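Endoglucanase(Endo-1,4-beta-glucanase)protein (Pseudomonas stutzeri, PDB 6R2J) probably hydrolyses beta-1,4-glucosidic linkages within cellulose chains as a family 5 endoglucanase, and is seen here with cellobiose bound. Local coordinates at residues A[215-220]-A[292-297]; A[251-256]-A[264-269]; A[301-304]-A[310-313]. All blocks are in the same frame, centred on the assembly; numbering follows the deposited sequence.

Overall arrangement
Strand 201-206 leads into the loop that carries 215-220. After helix 229-244, strand 248-252 ends in 251-256, and contact 2 closes a short loop where 264-269 on helix 260-276 folds back onto it. Strand 280-285 then runs to 292-297, where contact 1 closes a much longer loop onto 215-220, with contact 2 nested inside it. Contact 3 follows in series, joining 301-304 to 310-313 across helix 305-311. Contacts 1 and 2, centres 11 Å apart, meet where Tyr-217 and Leu-294 pack against Pro-256 and Ile-255; contacts 2 and 3, 13 Å apart, meet through Met-266 and Met-310. Together they link the sixth, seventh and eighth strands of the barrel with its last two helices.

Contact 1 of 3, residues A[215-220]-A[292-297]; sequences GKYMAQ and YKLAIE
Gly-215 and Leu-294 mark the closest backbone approach, their CA atoms 9.2 Å apart, so two irregular loops meet through the Leu-294 and Tyr-217 side chains, the Gly-215 carbonyl and a water, not as paired strands. The 292-297 side begins with a type I beta turn from Tyr-292 to Ala-295, closed by Ala-295 N and Tyr-292 O at 3.0 Å, and Leu-294 projects from it toward the other loop. With CG beside the backbone N (chi1 -80°), its isobutyl fork reaches across the gap: Leu-294 CD1 lies 4.0 Å from Tyr-217 CD2, oblique to the ring, and Leu-294 CD2 sits 3.9 Å from Gly-215 O. The Tyr-217 and Leu-294 side chains cross at about a right angle, and only about 100 Å² is buried. The polar link is indirect. One water donates to Gly-215 O at 2.7 Å and also hydrogen-bonds Tyr-292 OH at 2.7 Å, lying at the edge of the Tyr-292 ring and in its plane; Leu-294 CB lies over one face of that ring, offset toward the rim. Tyr-217 OH bonds Phe-209 N, while Asp-210 accepts from Gly-215 N and Tyr-217 N, one oxygen for each. Lys-216 belongs to the glycan pocket and makes a weak hydrogen bond to a bound glucose. The arrangement is that of a TIM barrel whose loops after the sixth and eighth strands meet beside the sugar-binding site.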
loop_
_atom_site.group_PDB
_atom_site.type_symbol
_atom_site.label_atom_id
_atom_site.label_comp_id
_atom_site.label_asym_id
_atom_site.label_seq_id
_atom_site.Cartn_x
_atom_site.Cartn_y
_atom_site.Cartn_z
ATOM N N GLY A 215 7.192 11.107 7.013
ATOM C CA GLY A 215 7.489 11.021 5.610
ATOM C C GLY A 215 7.384 12.331 4.866
ATOM O O GLY A 215 7.537 12.331 3.636
ATOM N N LYS A 216 7.126 13.442 5.567
ATOM C CA LYS A 216 7.141 14.764 4.941
ATOM C C LYS A 216 8.570 15.267 4.730
ATOM O O LYS A 216 8.820 16.087 3.835
ATOM C CB LYS A 216 6.411 15.796 5.802
ATOM C CG LYS A 216 4.984 15.475 6.131
ATOM C CD LYS A 216 4.442 16.547 7.146
ATOM C CE LYS A 216 3.560 15.931 8.264
ATOM N NZ LYS A 216 2.493 14.958 7.783
ATOM N N TYR A 217 9.512 14.792 5.548
ATOM C CA TYR A 217 10.918 15.140 5.410
ATOM C C TYR A 217 11.126 16.655 5.440
ATOM O O TYR A 217 11.790 17.243 4.585
ATOM C CB TYR A 217 11.487 14.503 4.147
ATOM C CG TYR A 217 11.677 13.024 4.282
ATOM C CD1 TYR A 217 12.799 12.512 4.911
ATOM C CD2 TYR A 217 10.729 12.126 3.794
ATOM C CE1 TYR A 217 12.995 11.146 5.034
ATOM C CE2 TYR A 217 10.910 10.736 3.930
ATOM C CZ TYR A 217 12.055 10.261 4.545
ATOM O OH TYR A 217 12.287 8.905 4.684
ATOM N N MET A 218 10.555 17.293 6.449
ATOM C CA MET A 218 10.863 18.690 6.694
ATOM C C MET A 218 12.331 18.841 7.084
ATOM O O MET A 218 12.986 17.900 7.537
ATOM C CB MET A 218 9.965 19.232 7.793
ATOM C CG MET A 218 8.495 19.084 7.404
ATOM S SD MET A 218 7.403 19.863 8.538
ATOM C CE MET A 218 7.059 18.411 9.577
ATOM N N ALA A 219 12.853 20.044 6.857
ATOM C CA ALA A 219 14.291 20.257 7.012
ATOM C C ALA A 219 14.730 20.003 8.453
ATOM O O ALA A 219 15.750 19.344 8.693
ATOM C CB ALA A 219 14.682 21.676 6.573
ATOM N N GLN A 220 13.990 20.523 9.426
ATOM C CA GLN A 220 14.415 20.397 10.816
ATOM C C GLN A 220 14.352 18.956 11.328
ATOM O O GLN A 220 15.067 18.615 12.275
ATOM C CB GLN A 220 13.601 21.377 11.679
ATOM C CG GLN A 220 12.188 20.885 12.113
ATOM C CD GLN A 220 11.070 21.220 11.121
ATOM O OE1 GLN A 220 11.310 21.409 9.914
ATOM N NE2 GLN A 220 9.838 21.276 11.630
ATOM N N TYR A 292 8.616 16.246 -7.085
ATOM C CA TYR A 292 8.537 15.671 -5.744
ATOM C C TYR A 292 9.816 14.891 -5.415
ATOM O O TYR A 292 10.239 13.992 -6.161
ATOM C CB TYR A 292 7.278 14.798 -5.674
ATOM C CG TYR A 292 6.971 14.124 -4.357
ATOM C CD1 TYR A 292 7.105 14.790 -3.153
ATOM C CD2 TYR A 292 6.549 12.799 -4.335
ATOM C CE1 TYR A 292 6.824 14.137 -1.929
ATOM C CE2 TYR A 292 6.260 12.139 -3.140
ATOM C CZ TYR A 292 6.379 12.802 -1.937
ATOM O OH TYR A 292 6.070 12.102 -0.760
ATOM N N LYS A 293 10.450 15.276 -4.302
ATOM C CA LYS A 293 11.793 14.800 -3.996
ATOM C C LYS A 293 11.806 13.306 -3.748
ATOM O O LYS A 293 12.831 12.647 -3.974
ATOM C CB LYS A 293 12.319 15.517 -2.756
ATOM C CG LYS A 293 12.993 16.841 -3.004
ATOM C CD LYS A 293 13.779 17.310 -1.773
ATOM C CE LYS A 293 13.426 18.746 -1.390
ATOM N NZ LYS A 293 14.374 19.345 -0.384
ATOM N N LEU A 294 10.694 12.755 -3.263
ATOM C CA LEU A 294 10.646 11.322 -3.020
ATOM C C LEU A 294 10.236 10.523 -4.262
ATOM O O LEU A 294 10.292 9.284 -4.238
ATOM C CB LEU A 294 9.649 10.989 -1.897
ATOM C CG LEU A 294 9.926 11.117 -0.395
ATOM C CD1 LEU A 294 10.068 12.582 -0.127
ATOM C CD2 LEU A 294 8.782 10.480 0.403
ATOM N N ALA A 295 9.802 11.188 -5.324
ATOM C CA ALA A 295 9.254 10.474 -6.472
ATOM C C ALA A 295 10.313 9.590 -7.137
ATOM O O ALA A 295 11.448 10.016 -7.358
ATOM C CB ALA A 295 8.691 11.484 -7.490
ATOM N N ILE A 296 9.930 8.354 -7.467
ATOM C CA ILE A 296 10.787 7.448 -8.225
ATOM C C ILE A 296 10.447 7.412 -9.719
ATOM O O ILE A 296 11.084 6.657 -10.473
ATOM C CB ILE A 296 10.713 6.052 -7.575
ATOM C CG1 ILE A 296 11.879 5.143 -7.971
ATOM C CG2 ILE A 296 9.418 5.384 -7.940
ATOM C CD1 ILE A 296 11.895 3.777 -7.246
ATOM N N GLU A 297 9.501 8.238 -10.174
ATOM C CA GLU A 297 9.167 8.303 -11.587
ATOM C C GLU A 297 10.318 8.936 -12.365
ATOM O O GLU A 297 10.806 10.008 -11.972
ATOM C CB GLU A 297 7.902 9.126 -11.740
ATOM C CG GLU A 297 7.323 9.183 -13.131
ATOM C CD GLU A 297 6.874 7.855 -13.625
ATOM O OE1 GLU A 297 6.548 7.003 -12.792
ATOM O OE2 GLU A 297 6.848 7.668 -14.855
HETATM O O HOH W 1 6.491 13.552 1.463
#

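Contact 2 of 3, residues A[251-256]-A[264-269]; sequences GEYGIP and QAMDNL
Tyr-253 and Ile-255 make a buried, mainly apolar side-chain packing contact with Met-266 and Leu-269, where the chain leaving the seventh strand of the TIM barrel lies against the inner side of helix 260-276. The nearest CA pair is Ile-255 and Met-266, at 7.5 Å, and 241 Å² is covered. Met-266 contributes the largest share. Its CG is anti to the backbone N (chi1 180°) and the chain stays extended, which drives the thioether between Tyr-253 and Ile-255. Met-266 SD touches Ile-255 CD1 at 3.6 Å; its distance to the Tyr-253 ring centroid is 5.3 Å, 80° off the ring normal, an edge-on Met-aromatic contact. Met-266 CG meets Tyr-253 CE2 at 3.8 Å, and Met-266 CE reaches Tyr-253 OH at 3.6 Å. One helical turn on, Leu-269 CD2 approaches Tyr-253 CD2 obliquely at 4.0 Å. Tyr-282 adds an edge-to-face ring to Tyr-253, and helix 305-311 touches Met-266 through Leu-309 and Met-310. With no hydrogen bond between the two segments, cohesion between the segment leaving the strand and the helix probably rests mainly on dispersion and close fit, the polarisable sulfur engaging a ring edge and a methyl at once.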
loop_
_atom_site.group_PDB
_atom_site.type_symbol
_atom_site.label_atom_id
_atom_site.label_comp_id
_atom_site.label_asym_id
_atom_site.label_seq_id
_atom_site.Cartn_x
_atom_site.Cartn_y
_atom_site.Cartn_z
ATOM N N GLY A 251 3.944 -1.320 3.219
ATOM C CA GLY A 251 3.234 -0.736 2.087
ATOM C C GLY A 251 3.679 0.641 1.663
ATOM O O GLY A 251 3.303 1.101 0.577
ATOM N N GLU A 252 4.400 1.337 2.517
ATOM C CA GLU A 252 4.986 2.597 2.102
ATOM C C GLU A 252 6.272 2.871 2.856
ATOM O O GLU A 252 6.392 2.562 4.037
ATOM C CB GLU A 252 4.123 3.796 2.432
ATOM C CG GLU A 252 2.836 3.877 1.672
ATOM C CD GLU A 252 2.057 5.106 2.035
ATOM O OE1 GLU A 252 2.672 6.047 2.621
ATOM O OE2 GLU A 252 0.833 5.105 1.765
ATOM N N TYR A 253 7.192 3.534 2.162
ATOM C CA TYR A 253 8.505 3.950 2.627
ATOM C C TYR A 253 9.031 4.739 1.430
ATOM O O TYR A 253 8.696 4.409 0.289
ATOM C CB TYR A 253 9.400 2.761 2.961
ATOM C CG TYR A 253 10.046 2.128 1.772
ATOM C CD1 TYR A 253 9.375 1.148 1.045
ATOM C CD2 TYR A 253 11.324 2.498 1.380
ATOM C CE1 TYR A 253 9.947 0.566 -0.008
ATOM C CE2 TYR A 253 11.908 1.915 0.292
ATOM C CZ TYR A 253 11.222 0.966 -0.409
ATOM O OH TYR A 253 11.839 0.396 -1.508
ATOM N N GLY A 254 9.828 5.786 1.653
ATOM C CA GLY A 254 10.369 6.575 0.558
ATOM C C GLY A 254 11.398 7.533 1.101
ATOM O O GLY A 254 11.465 7.771 2.308
ATOM N N ILE A 255 12.210 8.068 0.193
ATOM C CA ILE A 255 13.279 8.965 0.614
ATOM C C ILE A 255 13.395 10.110 -0.376
ATOM O O ILE A 255 13.132 9.968 -1.572
ATOM C CB ILE A 255 14.663 8.256 0.732
ATOM C CG1 ILE A 255 15.122 7.688 -0.613
ATOM C CG2 ILE A 255 14.673 7.155 1.758
ATOM C CD1 ILE A 255 16.506 7.017 -0.582
ATOM N N PRO A 256 13.795 11.283 0.129
ATOM C CA PRO A 256 14.160 12.365 -0.792
ATOM C C PRO A 256 15.468 12.072 -1.503
ATOM O O PRO A 256 16.360 11.415 -0.971
ATOM C CB PRO A 256 14.302 13.589 0.124
ATOM C CG PRO A 256 13.619 13.177 1.471
ATOM C CD PRO A 256 13.879 11.701 1.554
ATOM N N GLN A 264 21.246 5.547 2.549
ATOM C CA GLN A 264 21.820 4.459 3.316
ATOM C C GLN A 264 20.739 3.712 4.079
ATOM O O GLN A 264 20.736 2.478 4.109
ATOM C CB GLN A 264 22.843 4.986 4.296
ATOM C CG GLN A 264 23.830 3.910 4.652
ATOM C CD GLN A 264 24.723 3.569 3.476
ATOM O OE1 GLN A 264 25.142 4.462 2.726
ATOM N NE2 GLN A 264 24.973 2.274 3.272
ATOM N N ALA A 265 19.813 4.459 4.701
ATOM C CA ALA A 265 18.721 3.883 5.472
ATOM C C ALA A 265 17.829 3.015 4.615
ATOM O O ALA A 265 17.345 1.983 5.090
ATOM C CB ALA A 265 17.935 5.005 6.149
ATOM N N MET A 266 17.621 3.401 3.348
ATOM C CA MET A 266 16.799 2.601 2.456
ATOM C C MET A 266 17.494 1.306 2.093
ATOM O O MET A 266 16.876 0.242 2.135
ATOM C CB MET A 266 16.497 3.378 1.194
ATOM C CG MET A 266 15.662 2.654 0.186
ATOM S SD MET A 266 15.064 3.741 -1.141
ATOM C CE MET A 266 14.559 2.567 -2.425
ATOM N N ASP A 267 18.771 1.385 1.717
ATOM C CA ASP A 267 19.544 0.179 1.432
ATOM C C ASP A 267 19.492 -0.820 2.593
ATOM O O ASP A 267 19.247 -2.015 2.398
ATOM C CB ASP A 267 20.989 0.587 1.140
ATOM C CG ASP A 267 21.622 -0.276 0.043
ATOM O OD1 ASP A 267 21.114 -0.239 -1.132
ATOM O OD2 ASP A 267 22.632 -0.965 0.363
ATOM N N ASN A 268 19.701 -0.346 3.812
ATOM C CA ASN A 268 19.706 -1.284 4.925
ATOM C C ASN A 268 18.307 -1.791 5.238
ATOM O O ASN A 268 18.149 -2.939 5.666
ATOM C CB ASN A 268 20.309 -0.607 6.140
ATOM C CG ASN A 268 21.755 -0.306 5.961
ATOM O OD1 ASN A 268 22.481 -1.083 5.332
ATOM N ND2 ASN A 268 22.200 0.821 6.514
ATOM N N LEU A 269 17.286 -0.947 5.068
ATOM C CA LEU A 269 15.917 -1.420 5.257
ATOM C C LEU A 269 15.577 -2.538 4.270
ATOM O O LEU A 269 15.139 -3.618 4.671
ATOM C CB LEU A 269 14.937 -0.258 5.125
ATOM C CG LEU A 269 13.478 -0.678 5.079
ATOM C CD1 LEU A 269 12.975 -1.249 6.414
ATOM C CD2 LEU A 269 12.607 0.504 4.600
#

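Contact 3 of 3, residues A[301-304]-A[310-313]; sequences GKDR and MRKH
Asp-303 and Arg-311 form a salt bridge alongside the final helix of the TIM-barrel domain, 305-311, linking the loop just before it to Arg-311, seven residues beyond the N-cap. Arg-304 occupies that N-cap position, so the acid sits one residue ahead of the cap, where its negative charge is probably favourable to the helix dipole. The two side chains cross at about a right angle, with carboxylate and guanidinium planes 67° apart, which rules out the flat, two-pronged pairing of these groups. Instead a single N-H is used: Arg-311 NH1 donates to Asp-303 OD2 at 3.3 Å, a long but nearly straight bond. The oxygen lies at the guanidinium edge, almost in its plane, whereas the nitrogen approaches from above the carboxylate, 57° out of that plane. The arginine reaches this pose by bending at chi3 (-66°), which turns its head back along the helix. The bridge is not isolated, since Asp-303 OD1 takes its hydrogen bond from Tyr-46 OH and Arg-311 NH1 has a further, weak bond to Gln-50 OE1. These partners tie the loop to the region of helix 41-49. An alanine here would remove both carboxylate oxygens, and is likely to leave the Arg-311 charge without its mate and Tyr-46 OH without an acceptor. Arg-311 is exposed and touches a crystal neighbour, so lattice packing may also influence its pose. A water completes the link, donating to Asp-303 OD2 at 2.6 Å and accepting from Arg-311 NH2 at 2.9 Å.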
loop_
_atom_site.group_PDB
_atom_site.type_symbol
_atom_site.label_atom_id
_atom_site.label_comp_id
_atom_site.label_asym_id
_atom_site.label_seq_id
_atom_site.Cartn_x
_atom_site.Cartn_y
_atom_site.Cartn_z
ATOM N N GLY A 301 13.682 10.375 -19.273
ATOM C CA GLY A 301 14.194 9.034 -19.452
ATOM C C GLY A 301 15.339 8.672 -18.523
ATOM O O GLY A 301 15.922 7.584 -18.650
ATOM N N LYS A 302 15.639 9.531 -17.556
ATOM C CA LYS A 302 16.701 9.302 -16.589
ATOM C C LYS A 302 16.122 8.619 -15.346
ATOM O O LYS A 302 15.269 9.182 -14.643
ATOM C CB LYS A 302 17.347 10.652 -16.259
ATOM C CG LYS A 302 18.638 10.590 -15.437
ATOM C CD LYS A 302 19.096 11.999 -15.034
ATOM C CE LYS A 302 18.253 12.556 -13.868
ATOM N NZ LYS A 302 17.094 13.410 -14.316
ATOM N N ASP A 303 16.599 7.406 -15.077
ATOM C CA ASP A 303 16.218 6.731 -13.851
ATOM C C ASP A 303 16.552 7.611 -12.669
ATOM O O ASP A 303 17.538 8.354 -12.684
ATOM C CB ASP A 303 16.994 5.434 -13.663
ATOM C CG ASP A 303 16.647 4.400 -14.690
ATOM O OD1 ASP A 303 15.514 4.434 -15.266
ATOM O OD2 ASP A 303 17.526 3.544 -14.921
ATOM N N ARG A 304 15.717 7.503 -11.637
ATOM C CA ARG A 304 15.871 8.212 -10.384
ATOM C C ARG A 304 16.850 7.487 -9.475
ATOM O O ARG A 304 17.076 6.277 -9.610
ATOM C CB ARG A 304 14.514 8.313 -9.696
ATOM C CG ARG A 304 13.553 9.234 -10.423
ATOM C CD ARG A 304 13.897 10.686 -10.136
ATOM N NE ARG A 304 13.388 11.085 -8.821
ATOM C CZ ARG A 304 13.893 12.057 -8.068
ATOM N NH1 ARG A 304 14.947 12.742 -8.508
ATOM N NH2 ARG A 304 13.323 12.340 -6.893
ATOM N N MET A 310 17.090 0.647 -5.487
ATOM C CA MET A 310 16.218 -0.509 -5.328
ATOM C C MET A 310 16.802 -1.733 -6.016
ATOM O O MET A 310 16.636 -2.856 -5.536
ATOM C CB MET A 310 14.841 -0.205 -5.927
ATOM C CG MET A 310 13.877 0.601 -5.061
ATOM S SD MET A 310 12.177 0.517 -5.812
ATOM C CE MET A 310 11.978 -1.245 -5.920
ATOM N N ARG A 311 17.474 -1.543 -7.148
ATOM C CA ARG A 311 17.786 -2.678 -8.013
ATOM C C ARG A 311 18.629 -3.748 -7.319
ATOM O O ARG A 311 18.447 -4.944 -7.600
ATOM C CB ARG A 311 18.427 -2.194 -9.313
ATOM C CG ARG A 311 17.425 -1.540 -10.240
ATOM C CD ARG A 311 17.908 -1.546 -11.663
ATOM N NE ARG A 311 19.094 -0.707 -11.838
ATOM C CZ ARG A 311 19.108 0.455 -12.481
ATOM N NH1 ARG A 311 17.971 0.921 -12.991
ATOM N NH2 ARG A 311 20.259 1.124 -12.642
ATOM N N LYS A 312 19.561 -3.359 -6.434
ATOM C CA LYS A 312 20.386 -4.380 -5.798
ATOM C C LYS A 312 19.564 -5.333 -4.950
ATOM O O LYS A 312 20.040 -6.440 -4.651
ATOM C CB LYS A 312 21.526 -3.763 -4.980
ATOM C CG LYS A 312 21.187 -3.374 -3.561
ATOM C CD LYS A 312 22.409 -2.806 -2.790
ATOM C CE LYS A 312 23.036 -1.555 -3.476
ATOM N NZ LYS A 312 22.116 -0.367 -3.753
ATOM N N HIS A 313 18.330 -4.943 -4.581
ATOM C CA HIS A 313 17.521 -5.673 -3.608
ATOM C C HIS A 313 16.381 -6.507 -4.190
ATOM O O HIS A 313 15.742 -7.237 -3.432
ATOM C CB HIS A 313 16.939 -4.723 -2.546
ATOM C CG HIS A 313 17.966 -3.868 -1.877
ATOM N ND1 HIS A 313 18.882 -4.365 -0.975
ATOM C CD2 HIS A 313 18.232 -2.545 -1.995
ATOM C CE1 HIS A 313 19.678 -3.384 -0.581
ATOM N NE2 HIS A 313 19.299 -2.271 -1.181
HETATM O O HOH W 2 20.105 3.349 -14.440
#